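PDB 3PM7: uncharacterized protein from Enterococcus faecalis, which is of unknown function but belongs to the PC4-like family, and so may bind single-stranded nucleic acid as PC4 coactivators do. Local coordinates for residues K25-I30 / F39-W44. Numbering follows the deposited sequence.
Sequences KELNLI and FDLREW
Glu-26 with Arg-42 and Asn-28 with Asp-40 are the hydrogen-bonded pairs of an antiparallel beta hairpin, the two central strands of a four-stranded PC4-like sheet. Each pair closes two backbone bonds; Asn-28 N to Asp-40 O (2.9 Å) is nearly straight at 168°. On the face carrying Asp-40 and Arg-42, a water bridges Asp-40 OD1 and Trp-44 NE1 at the indole edge, and reaches the other strand through a weak bond from Asn-28 ND2. Arg-42 grips the Asp-40 carboxylate side-on, NE to OD1 and NH2 to OD2, with both oxygens in the guanidinium plane and each accepting on its syn lone pair; Thr-56 also bonds OD2. Ile-30 CD1 reaches Trp-44 CZ2 (3.8 Å), while Arg-42 CD lies over one indole face. The face bearing Leu-27, Leu-29, Phe-39 and Leu-41 is apolar, with Lys-25 and Glu-43 at one end. Leu-27 CB meets Leu-41 CD1 at 4.0 Å, and Leu-41 packs on Leu-41 of the second subunit. Lys-25 CB and CE both lie 3.3 Å from Glu-43 OE1, but NZ forms its salt bridge with Glu-61 of the second subunit. Leu-29, its chi1 of 179° turning CG away from the backbone nitrogen, sets CD1 over the Phe-39 ring, a CH-pi contact 4.0 Å from the centroid.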
# COMPACT_ATOMS: atom_id res chain seq x y z
N LYS A 25 5.74 -7.71 4.55
CA LYS A 25 4.95 -6.73 3.80
C LYS A 25 5.92 -5.95 2.93
O LYS A 25 6.92 -5.43 3.43
CB LYS A 25 4.19 -5.79 4.75
CG LYS A 25 3.05 -5.07 4.03
CD LYS A 25 2.09 -4.34 5.00
CE LYS A 25 1.19 -5.28 5.78
NZ LYS A 25 0.57 -4.55 6.97
N GLU A 26 5.65 -5.90 1.63
CA GLU A 26 6.66 -5.43 0.68
C GLU A 26 6.12 -4.40 -0.29
O GLU A 26 5.00 -4.51 -0.72
CB GLU A 26 7.19 -6.61 -0.16
CG GLU A 26 8.10 -7.59 0.57
CD GLU A 26 8.50 -8.78 -0.30
OE1 GLU A 26 8.44 -8.68 -1.56
OE2 GLU A 26 8.88 -9.83 0.28
N LEU A 27 6.92 -3.40 -0.64
CA LEU A 27 6.62 -2.60 -1.82
C LEU A 27 7.46 -3.16 -2.96
O LEU A 27 8.69 -3.13 -2.90
CB LEU A 27 7.01 -1.14 -1.60
CG LEU A 27 6.72 -0.26 -2.83
CD1 LEU A 27 5.20 -0.10 -2.96
CD2 LEU A 27 7.39 1.10 -2.69
N ASN A 28 6.80 -3.69 -3.99
CA ASN A 28 7.49 -4.19 -5.20
C ASN A 28 6.94 -3.54 -6.45
O ASN A 28 5.79 -3.10 -6.46
CB ASN A 28 7.30 -5.70 -5.36
CG ASN A 28 7.98 -6.48 -4.25
OD1 ASN A 28 9.13 -6.22 -3.92
ND2 ASN A 28 7.27 -7.45 -3.67
N LEU A 29 7.75 -3.50 -7.51
CA LEU A 29 7.25 -3.12 -8.83
C LEU A 29 6.95 -4.40 -9.60
O LEU A 29 7.81 -5.26 -9.74
CB LEU A 29 8.26 -2.25 -9.60
CG LEU A 29 7.80 -1.85 -11.01
CD1 LEU A 29 6.69 -0.82 -10.88
CD2 LEU A 29 8.94 -1.29 -11.85
N ILE A 30 5.73 -4.53 -10.08
CA ILE A 30 5.27 -5.82 -10.58
C ILE A 30 4.53 -5.67 -11.89
O ILE A 30 3.75 -4.72 -12.08
CB ILE A 30 4.32 -6.48 -9.56
CG1 ILE A 30 5.08 -6.74 -8.26
CG2 ILE A 30 3.78 -7.80 -10.10
CD1 ILE A 30 4.39 -7.72 -7.38
N PHE A 39 3.31 -0.41 -8.97
CA PHE A 39 3.73 -0.63 -7.60
C PHE A 39 2.67 -1.42 -6.84
O PHE A 39 1.48 -1.21 -7.04
CB PHE A 39 4.03 0.70 -6.92
CG PHE A 39 5.26 1.36 -7.45
CD1 PHE A 39 5.17 2.41 -8.35
CD2 PHE A 39 6.51 0.90 -7.08
CE1 PHE A 39 6.32 3.01 -8.85
CE2 PHE A 39 7.67 1.48 -7.59
CZ PHE A 39 7.58 2.55 -8.46
N ASP A 40 3.12 -2.32 -5.98
CA ASP A 40 2.27 -3.31 -5.35
C ASP A 40 2.71 -3.42 -3.89
O ASP A 40 3.90 -3.59 -3.60
CB ASP A 40 2.41 -4.67 -6.07
CG ASP A 40 1.44 -5.72 -5.55
OD1 ASP A 40 1.85 -6.61 -4.77
OD2 ASP A 40 0.26 -5.67 -5.91
N LEU A 41 1.76 -3.30 -2.98
CA LEU A 41 2.05 -3.28 -1.54
C LEU A 41 1.28 -4.42 -0.91
O LEU A 41 0.05 -4.42 -0.93
CB LEU A 41 1.58 -1.95 -0.94
CG LEU A 41 2.08 -1.57 0.45
CD1 LEU A 41 3.58 -1.50 0.45
CD2 LEU A 41 1.48 -0.23 0.87
N ARG A 42 1.98 -5.41 -0.38
CA ARG A 42 1.32 -6.67 -0.10
C ARG A 42 2.19 -7.56 0.78
O ARG A 42 3.41 -7.40 0.81
CB ARG A 42 1.06 -7.33 -1.47
CG ARG A 42 0.63 -8.77 -1.50
CD ARG A 42 0.53 -9.25 -2.97
NE ARG A 42 -0.06 -8.21 -3.82
CZ ARG A 42 -1.37 -8.02 -3.99
NH1 ARG A 42 -2.25 -8.81 -3.38
NH2 ARG A 42 -1.80 -7.04 -4.79
N GLU A 43 1.58 -8.51 1.47
CA GLU A 43 2.31 -9.49 2.27
C GLU A 43 2.75 -10.67 1.38
O GLU A 43 1.97 -11.15 0.56
CB GLU A 43 1.42 -9.99 3.41
CG GLU A 43 2.18 -10.61 4.60
CD GLU A 43 2.79 -9.57 5.53
OE1 GLU A 43 2.32 -8.42 5.53
OE2 GLU A 43 3.74 -9.91 6.26
N TRP A 44 3.99 -11.13 1.55
CA TRP A 44 4.54 -12.22 0.75
C TRP A 44 5.20 -13.27 1.63
O TRP A 44 5.93 -12.92 2.58
CB TRP A 44 5.61 -11.69 -0.19
CG TRP A 44 5.10 -10.88 -1.32
CD1 TRP A 44 4.92 -9.53 -1.35
CD2 TRP A 44 4.70 -11.38 -2.61
NE1 TRP A 44 4.43 -9.15 -2.59
CE2 TRP A 44 4.28 -10.27 -3.37
CE3 TRP A 44 4.65 -12.65 -3.18
CZ2 TRP A 44 3.83 -10.40 -4.68
CZ3 TRP A 44 4.20 -12.78 -4.50
CH2 TRP A 44 3.80 -11.66 -5.23
O HOH W 1 4.24 -6.55 -3.50